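Polymerase nucleotidyl transferase domain-containing protein (Archaeoglobus fulgidus, PDB 1YLQ) probably transfers nucleotidyl groups, as a small single-domain member of the nucleotidyltransferase family whose precise substrate is not established. Local coordinates at residues K13-A18 with R50-E55; K62-F65 with E70-I73. All blocks are in the same frame, centred on the assembly; numbering follows the deposited sequence.

Contact 1: residues K13-A18 with R50-E55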
ATOM      1  N   LYS A  13      -0.395  -3.504 -20.710  1.00 30.96           N
ATOM      2  CA  LYS A  13       0.478  -3.378 -21.886  1.00 31.13           C
ATOM      3  C   LYS A  13       1.007  -4.734 -22.364  1.00 30.78           C
ATOM      4  O   LYS A  13       1.158  -4.984 -23.569  1.00 30.33           O
ATOM      5  CB  LYS A  13       1.653  -2.465 -21.578  1.00 31.58           C
ATOM      6  CG  LYS A  13       2.406  -2.087 -22.814  1.00 34.10           C
ATOM      7  CD  LYS A  13       3.658  -1.255 -22.574  1.00 35.92           C
ATOM      8  CE  LYS A  13       4.422  -1.237 -23.914  1.00 36.95           C
ATOM      9  NZ  LYS A  13       5.784  -0.650 -23.794  1.00 39.18           N
ATOM     10  N   ASP A  14       1.329  -5.577 -21.407  1.00 30.26           N
ATOM     11  CA  ASP A  14       1.860  -6.922 -21.669  1.00 32.00           C
ATOM     12  C   ASP A  14       0.725  -7.951 -21.861  1.00 31.28           C
ATOM     13  O   ASP A  14       0.631  -8.667 -22.880  1.00 31.62           O
ATOM     14  CB  ASP A  14       2.789  -7.326 -20.504  1.00 31.63           C
ATOM     15  CG  ASP A  14       3.632  -8.557 -20.831  1.00 35.03           C
ATOM     16  OD1 ASP A  14       3.188  -9.425 -21.645  1.00 34.60           O
ATOM     17  OD2 ASP A  14       4.738  -8.643 -20.275  1.00 35.37           O
ATOM     18  N   VAL A  15      -0.182  -7.985 -20.905  1.00 31.51           N
ATOM     19  CA  VAL A  15      -1.232  -9.024 -20.900  1.00 32.23           C
ATOM     20  C   VAL A  15      -2.592  -8.329 -20.845  1.00 31.01           C
ATOM     21  O   VAL A  15      -3.077  -8.004 -19.764  1.00 29.95           O
ATOM     22  CB  VAL A  15      -1.074 -10.010 -19.696  1.00 33.90           C
ATOM     23  CG1 VAL A  15      -2.166 -11.116 -19.731  1.00 34.55           C
ATOM     24  CG2 VAL A  15       0.314 -10.644 -19.662  1.00 34.68           C
ATOM     25  N   GLN A  16      -3.202  -8.138 -22.012  1.00 29.04           N
ATOM     26  CA  GLN A  16      -4.413  -7.345 -22.140  1.00 29.99           C
ATOM     27  C   GLN A  16      -5.556  -7.897 -21.291  1.00 29.30           C
ATOM     28  O   GLN A  16      -6.356  -7.135 -20.739  1.00 28.60           O
ATOM     29  CB  GLN A  16      -4.851  -7.316 -23.617  1.00 29.82           C
ATOM     30  CG  GLN A  16      -5.937  -6.340 -23.867  1.00 36.72           C
ATOM     31  CD  GLN A  16      -6.112  -6.060 -25.334  1.00 42.64           C
ATOM     32  OE1 GLN A  16      -5.683  -6.865 -26.175  1.00 44.80           O
ATOM     33  NE2 GLN A  16      -6.735  -4.914 -25.666  1.00 44.54           N
ATOM     34  N   ASP A  17      -5.648  -9.221 -21.191  1.00 28.64           N
ATOM     35  CA  ASP A  17      -6.800  -9.800 -20.499  1.00 28.03           C
ATOM     36  C   ASP A  17      -6.600  -9.982 -19.006  1.00 27.00           C
ATOM     37  O   ASP A  17      -7.462 -10.565 -18.334  1.00 26.66           O
ATOM     38  CB  ASP A  17      -7.252 -11.127 -21.158  1.00 27.42           C
ATOM     39  CG  ASP A  17      -6.295 -12.326 -20.851  1.00 27.41           C
ATOM     40  OD1 ASP A  17      -5.324 -12.220 -20.071  1.00 28.10           O
ATOM     41  OD2 ASP A  17      -6.499 -13.422 -21.420  1.00 32.33           O
ATOM     42  N   ALA A  18      -5.469  -9.521 -18.476  1.00 27.05           N
ATOM     43  CA  ALA A  18      -5.190  -9.810 -17.091  1.00 27.37           C
ATOM     44  C   ALA A  18      -6.128  -9.117 -16.115  1.00 27.73           C
ATOM     45  O   ALA A  18      -6.667  -8.001 -16.370  1.00 29.23           O
ATOM     46  CB  ALA A  18      -3.693  -9.615 -16.721  1.00 27.51           C
ATOM     47  N   ARG A  50       5.254 -20.705 -18.649  1.00 26.03           N
ATOM     48  CA  ARG A  50       6.227 -20.313 -17.617  1.00 27.03           C
ATOM     49  C   ARG A  50       7.137 -19.204 -18.098  1.00 26.58           C
ATOM     50  O   ARG A  50       7.561 -18.367 -17.325  1.00 26.80           O
ATOM     51  CB  ARG A  50       7.062 -21.533 -17.223  1.00 26.03           C
ATOM     52  CG  ARG A  50       8.226 -21.266 -16.243  1.00 30.52           C
ATOM     53  CD  ARG A  50       8.541 -22.533 -15.467  1.00 29.05           C
ATOM     54  NE  ARG A  50       8.965 -23.628 -16.321  1.00 25.33           N
ATOM     55  CZ  ARG A  50       9.259 -24.856 -15.895  1.00 23.98           C
ATOM     56  NH1 ARG A  50       9.099 -25.202 -14.620  1.00 26.62           N
ATOM     57  NH2 ARG A  50       9.679 -25.745 -16.754  1.00 19.18           N
ATOM     58  N   ASN A  51       7.460 -19.198 -19.388  1.00 26.16           N
ATOM     59  CA  ASN A  51       8.386 -18.202 -19.914  1.00 26.22           C
ATOM     60  C   ASN A  51       7.765 -16.812 -19.857  1.00 25.93           C
ATOM     61  O   ASN A  51       8.445 -15.811 -19.623  1.00 26.90           O
ATOM     62  CB  ASN A  51       8.788 -18.577 -21.335  1.00 26.33           C
ATOM     63  CG  ASN A  51       9.608 -19.827 -21.361  1.00 28.08           C
ATOM     64  OD1 ASN A  51      10.651 -19.903 -20.712  1.00 25.00           O
ATOM     65  ND2 ASN A  51       9.109 -20.849 -22.040  1.00 27.77           N
ATOM     66  N   ARG A  52       6.469 -16.767 -20.079  1.00 26.36           N
ATOM     67  CA  ARG A  52       5.670 -15.541 -19.968  1.00 27.62           C
ATOM     68  C   ARG A  52       5.533 -15.071 -18.520  1.00 26.23           C
ATOM     69  O   ARG A  52       5.640 -13.870 -18.236  1.00 25.46           O
ATOM     70  CB  ARG A  52       4.283 -15.782 -20.596  1.00 28.40           C
ATOM     71  CG  ARG A  52       3.474 -14.506 -20.848  1.00 32.61           C
ATOM     72  CD  ARG A  52       4.051 -13.602 -21.984  1.00 33.69           C
ATOM     73  NE  ARG A  52       3.198 -12.416 -22.118  1.00 35.12           N
ATOM     74  CZ  ARG A  52       2.140 -12.386 -22.924  1.00 37.68           C
ATOM     75  NH1 ARG A  52       1.835 -13.471 -23.661  1.00 36.61           N
ATOM     76  NH2 ARG A  52       1.383 -11.299 -23.003  1.00 38.20           N
ATOM     77  N   LYS A  53       5.331 -16.011 -17.612  1.00 26.13           N
ATOM     78  CA  LYS A  53       5.201 -15.696 -16.190  1.00 29.35           C
ATOM     79  C   LYS A  53       6.541 -15.090 -15.755  1.00 29.30           C
ATOM     80  O   LYS A  53       6.573 -14.040 -15.097  1.00 30.67           O
ATOM     81  CB  LYS A  53       4.939 -16.998 -15.420  1.00 30.29           C
ATOM     82  CG  LYS A  53       4.272 -16.822 -14.086  1.00 33.65           C
ATOM     83  CD  LYS A  53       4.169 -18.169 -13.374  1.00 34.28           C
ATOM     84  CE  LYS A  53       2.786 -18.733 -13.526  1.00 29.96           C
ATOM     85  NZ  LYS A  53       2.486 -19.454 -12.268  1.00 29.96           N
ATOM     86  N   LEU A  54       7.658 -15.707 -16.201  1.00 29.52           N
ATOM     87  CA  LEU A  54       9.004 -15.278 -15.752  1.00 28.94           C
ATOM     88  C   LEU A  54       9.350 -13.867 -16.276  1.00 29.54           C
ATOM     89  O   LEU A  54       9.850 -13.008 -15.538  1.00 30.38           O
ATOM     90  CB  LEU A  54      10.079 -16.321 -16.175  1.00 28.67           C
ATOM     91  CG  LEU A  54      11.542 -15.887 -15.976  1.00 30.29           C
ATOM     92  CD1 LEU A  54      11.843 -15.672 -14.498  1.00 30.55           C
ATOM     93  CD2 LEU A  54      12.566 -16.856 -16.594  1.00 29.61           C
ATOM     94  N   GLU A  55       9.125 -13.674 -17.571  1.00 30.36           N
ATOM     95  CA  GLU A  55       9.279 -12.402 -18.289  1.00 31.79           C
ATOM     96  C   GLU A  55       8.506 -11.279 -17.564  1.00 31.47           C
ATOM     97  O   GLU A  55       9.039 -10.202 -17.279  1.00 30.46           O
ATOM     98  CB  GLU A  55       8.657 -12.647 -19.680  1.00 32.75           C
ATOM     99  CG  GLU A  55       8.530 -11.503 -20.640  1.00 38.14           C
ATOM    100  CD  GLU A  55       7.412 -10.513 -20.331  1.00 38.30           C
ATOM    101  OE1 GLU A  55       6.197 -10.843 -20.371  1.00 35.99           O
ATOM    102  OE2 GLU A  55       7.793  -9.358 -20.090  1.00 40.87           O
TER

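Contact 2: residues K62-F65 with E70-I73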
ATOM      1  N   LYS A  62      11.294  -5.461 -11.129  1.00 37.74           N
ATOM      2  CA  LYS A  62      12.350  -4.481 -11.412  1.00 37.63           C
ATOM      3  C   LYS A  62      11.781  -3.052 -11.351  1.00 37.33           C
ATOM      4  O   LYS A  62      12.412  -2.149 -10.836  1.00 36.38           O
ATOM      5  CB  LYS A  62      13.007  -4.763 -12.768  1.00 37.38           C
ATOM      6  CG  LYS A  62      13.823  -3.624 -13.348  1.00 39.55           C
ATOM      7  CD  LYS A  62      14.143  -3.857 -14.817  1.00 42.47           C
ATOM      8  CE  LYS A  62      14.685  -2.595 -15.473  1.00 45.08           C
ATOM      9  NZ  LYS A  62      15.046  -2.819 -16.910  1.00 46.01           N
ATOM     10  N   LYS A  63      10.578  -2.864 -11.880  1.00 37.41           N
ATOM     11  CA  LYS A  63       9.910  -1.568 -11.816  1.00 37.94           C
ATOM     12  C   LYS A  63       9.607  -1.173 -10.360  1.00 38.52           C
ATOM     13  O   LYS A  63       9.754  -0.013  -9.967  1.00 36.32           O
ATOM     14  CB  LYS A  63       8.624  -1.610 -12.672  1.00 37.87           C
ATOM     15  CG  LYS A  63       7.851  -0.288 -12.734  1.00 39.54           C
ATOM     16  CD  LYS A  63       8.685   0.877 -13.267  1.00 41.89           C
ATOM     17  CE  LYS A  63       8.034   2.230 -12.926  1.00 42.33           C
ATOM     18  NZ  LYS A  63       9.047   3.280 -12.737  1.00 43.13           N
ATOM     19  N   PHE A  64       9.197  -2.153  -9.559  1.00 39.38           N
ATOM     20  CA  PHE A  64       8.751  -1.904  -8.180  1.00 41.62           C
ATOM     21  C   PHE A  64       9.709  -2.481  -7.118  1.00 43.16           C
ATOM     22  O   PHE A  64       9.309  -3.125  -6.153  1.00 44.78           O
ATOM     23  CB  PHE A  64       7.297  -2.367  -8.020  1.00 41.22           C
ATOM     24  CG  PHE A  64       6.369  -1.630  -8.898  1.00 39.88           C
ATOM     25  CD1 PHE A  64       6.002  -0.314  -8.594  1.00 40.83           C
ATOM     26  CD2 PHE A  64       5.904  -2.212 -10.050  1.00 36.25           C
ATOM     27  CE1 PHE A  64       5.148   0.384  -9.439  1.00 41.13           C
ATOM     28  CE2 PHE A  64       5.065  -1.543 -10.908  1.00 39.47           C
ATOM     29  CZ  PHE A  64       4.676  -0.232 -10.609  1.00 41.52           C
ATOM     30  N   PHE A  65      10.989  -2.226  -7.333  1.00 44.09           N
ATOM     31  CA  PHE A  65      12.060  -2.691  -6.476  1.00 45.77           C
ATOM     32  C   PHE A  65      11.806  -2.242  -5.028  1.00 45.48           C
ATOM     33  O   PHE A  65      11.451  -1.081  -4.786  1.00 45.77           O
ATOM     34  CB  PHE A  65      13.375  -2.101  -7.024  1.00 46.21           C
ATOM     35  CG  PHE A  65      14.614  -2.472  -6.235  1.00 48.95           C
ATOM     36  CD1 PHE A  65      14.962  -3.817  -6.024  1.00 51.17           C
ATOM     37  CD2 PHE A  65      15.460  -1.476  -5.748  1.00 49.31           C
ATOM     38  CE1 PHE A  65      16.128  -4.158  -5.300  1.00 51.31           C
ATOM     39  CE2 PHE A  65      16.621  -1.802  -5.032  1.00 50.52           C
ATOM     40  CZ  PHE A  65      16.956  -3.146  -4.812  1.00 49.91           C
ATOM     41  N   GLU A  70       3.705  -7.185  -2.964  1.00 30.16           N
ATOM     42  CA  GLU A  70       4.177  -8.558  -3.163  1.00 29.34           C
ATOM     43  C   GLU A  70       3.358  -9.032  -4.342  1.00 27.22           C
ATOM     44  O   GLU A  70       2.155  -9.023  -4.262  1.00 27.44           O
ATOM     45  CB  GLU A  70       3.967  -9.429  -1.887  1.00 30.75           C
ATOM     46  CG  GLU A  70       4.372 -10.930  -2.059  1.00 32.21           C
ATOM     47  CD  GLU A  70       4.307 -11.765  -0.757  1.00 34.17           C
ATOM     48  OE1 GLU A  70       4.992 -11.419   0.234  1.00 40.55           O
ATOM     49  OE2 GLU A  70       3.628 -12.835  -0.752  1.00 39.19           O
ATOM     50  N   PHE A  71       4.006  -9.395  -5.461  1.00 26.04           N
ATOM     51  CA  PHE A  71       3.301  -9.723  -6.698  1.00 24.87           C
ATOM     52  C   PHE A  71       3.155 -11.245  -6.775  1.00 24.60           C
ATOM     53  O   PHE A  71       4.091 -11.935  -6.388  1.00 24.72           O
ATOM     54  CB  PHE A  71       4.131  -9.214  -7.915  1.00 23.67           C
ATOM     55  CG  PHE A  71       4.173  -7.710  -8.011  1.00 24.89           C
ATOM     56  CD1 PHE A  71       3.083  -7.001  -8.532  1.00 23.98           C
ATOM     57  CD2 PHE A  71       5.290  -7.007  -7.544  1.00 23.28           C
ATOM     58  CE1 PHE A  71       3.093  -5.561  -8.601  1.00 18.17           C
ATOM     59  CE2 PHE A  71       5.319  -5.569  -7.592  1.00 24.03           C
ATOM     60  CZ  PHE A  71       4.225  -4.874  -8.138  1.00 23.15           C
ATOM     61  N   HIS A  72       2.020 -11.734  -7.281  1.00 22.88           N
ATOM     62  CA  HIS A  72       1.742 -13.149  -7.468  1.00 23.06           C
ATOM     63  C   HIS A  72       1.200 -13.216  -8.880  1.00 24.03           C
ATOM     64  O   HIS A  72       0.179 -12.600  -9.185  1.00 25.25           O
ATOM     65  CB  HIS A  72       0.707 -13.645  -6.439  1.00 21.73           C
ATOM     66  CG  HIS A  72       1.179 -13.454  -5.025  1.00 25.29           C
ATOM     67  ND1 HIS A  72       0.836 -12.364  -4.255  1.00 28.72           N
ATOM     68  CD2 HIS A  72       2.022 -14.189  -4.275  1.00 22.15           C
ATOM     69  CE1 HIS A  72       1.396 -12.471  -3.067  1.00 26.71           C
ATOM     70  NE2 HIS A  72       2.156 -13.550  -3.071  1.00 29.30           N
ATOM     71  N   ILE A  73       1.930 -13.894  -9.744  1.00 23.49           N
ATOM     72  CA  ILE A  73       1.625 -13.938 -11.183  1.00 21.69           C
ATOM     73  C   ILE A  73       1.014 -15.282 -11.363  1.00 23.16           C
ATOM     74  O   ILE A  73       1.687 -16.309 -11.183  1.00 24.09           O
ATOM     75  CB  ILE A  73       2.949 -13.801 -11.988  1.00 21.63           C
ATOM     76  CG1 ILE A  73       3.753 -12.533 -11.501  1.00 20.43           C
ATOM     77  CG2 ILE A  73       2.672 -13.820 -13.524  1.00 20.53           C
ATOM     78  CD1 ILE A  73       2.804 -11.165 -11.400  1.00 17.93           C
TER

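Contact 1: residues K13-A18 with R50-E55
Arg52 reaches across from helix 50-63 and holds Asp14 with two nitrogens of its guanidinium, side-on, both directed at the same carboxylate oxygen. NH2 of Arg52 lies 2.9 Å from OD1 of Asp14, nearly in line with the C-O bond, while NE of Arg52 comes to that OD1 at 3.0 Å from the syn side, tilted somewhat out of the carboxylate plane. The two flat groups are almost coplanar, 12° apart. With CG anti to the backbone N (chi1 -167°), Asp14 carries its carboxylate toward helix 50-63. A weak, strongly bent bond from NH2 of Arg52 to the backbone O of Asp14 (2.7 Å) adds a third tie. The salt bridge thus joins the C-terminal end of helix 3-14 to the first turns of helix 50-63, just before the type I turn Val15 to Ala18.

Among the acids, OD2 of Asp14 sits 2.6 Å from OE1 of Glu55; Lys59 forms a salt bridge with Glu55 OE2, which probably offsets their charge. An alanine in place of Asp14 would probably leave the Arg52 guanidinium without its carboxylate mate and more able to turn.

Van der Waals contact is slight: the CG2 methyl of Val15 lies obliquely against the guanidinium, 3.6 Å from NH2 of Arg52.

Contact 2: residues K62-F65 with E70-I73
Strand 38-43, helix 50-63 and strand 69-74 form a beta-alpha-beta unit, and this contact lies where the chain comes off the helix and soon enters the second strand. Phe64, the first residue to depart from helical geometry, meets Phe71 of the strand. Their side chains cross at about a right angle, but the rings are inclined at 40° with centroids 5.8 Å apart, an oblique pairing that is neither a stack nor a T-shape. The closest approach is from CD2 of Phe64 to CZ of Phe71, at 3.7 Å. Contact continues along the root of the side chain: CB of Phe64 rests 3.8 Å from CE2 of Phe71, so the far end of the strand's ring fits against both the ring and the methylene of Phe64. Phe71 has CG opposite its carbonyl carbon (chi1 -69°), which sends the ring off the sheet toward the helix layer.

One face of the Phe64 ring carries CG of Lys63, 3.6 Å above the plane and displaced toward the rim. Ile7 and Ile10 of helix 3-14 also touch Phe64, while Phe71 packs on Val40 and Ile42 of the neighbouring strand and on Ile60 of helix 50-63.

Within the strand, NE2 of His72 donates to the anti lone pair of Glu70 OE2 at 2.8 Å, close to the plane of the imidazole. That carboxylate lies close to the one of Asp39 on strand 38-43, an acidic pairing consistent with the metal-binding carboxylates of related nucleotidyltransferases.

Phe64 and Phe71 meet through van der Waals contact alone, a buried and non-directional pairing that belongs, with the surrounding isoleucines and valine, to the hydrophobic core between the helices and the sheet.

Overall arrangement
Helix 50-63 is common to both contacts: contact 1 uses its first turns, contact 2 uses Phe64, the residue just after its C-terminal end. Their centres are 13 Å apart, and they touch where Lys53 NZ packs 3.4 Å from Ile73 O. Along the chain they come in series, contact 1 being complete before contact 2 begins. Contact 1 ties the helix to the end of helix 3-14 through charge near the surface; contact 2 packs the helix exit against strand 69-74, an outermost strand of the mixed sheet within this chain, through buried aromatics. Together they join both helices and the sheet within the single nucleotidyltransferase domain, with polar contacts at one end of helix 50-63 and apolar ones at the other.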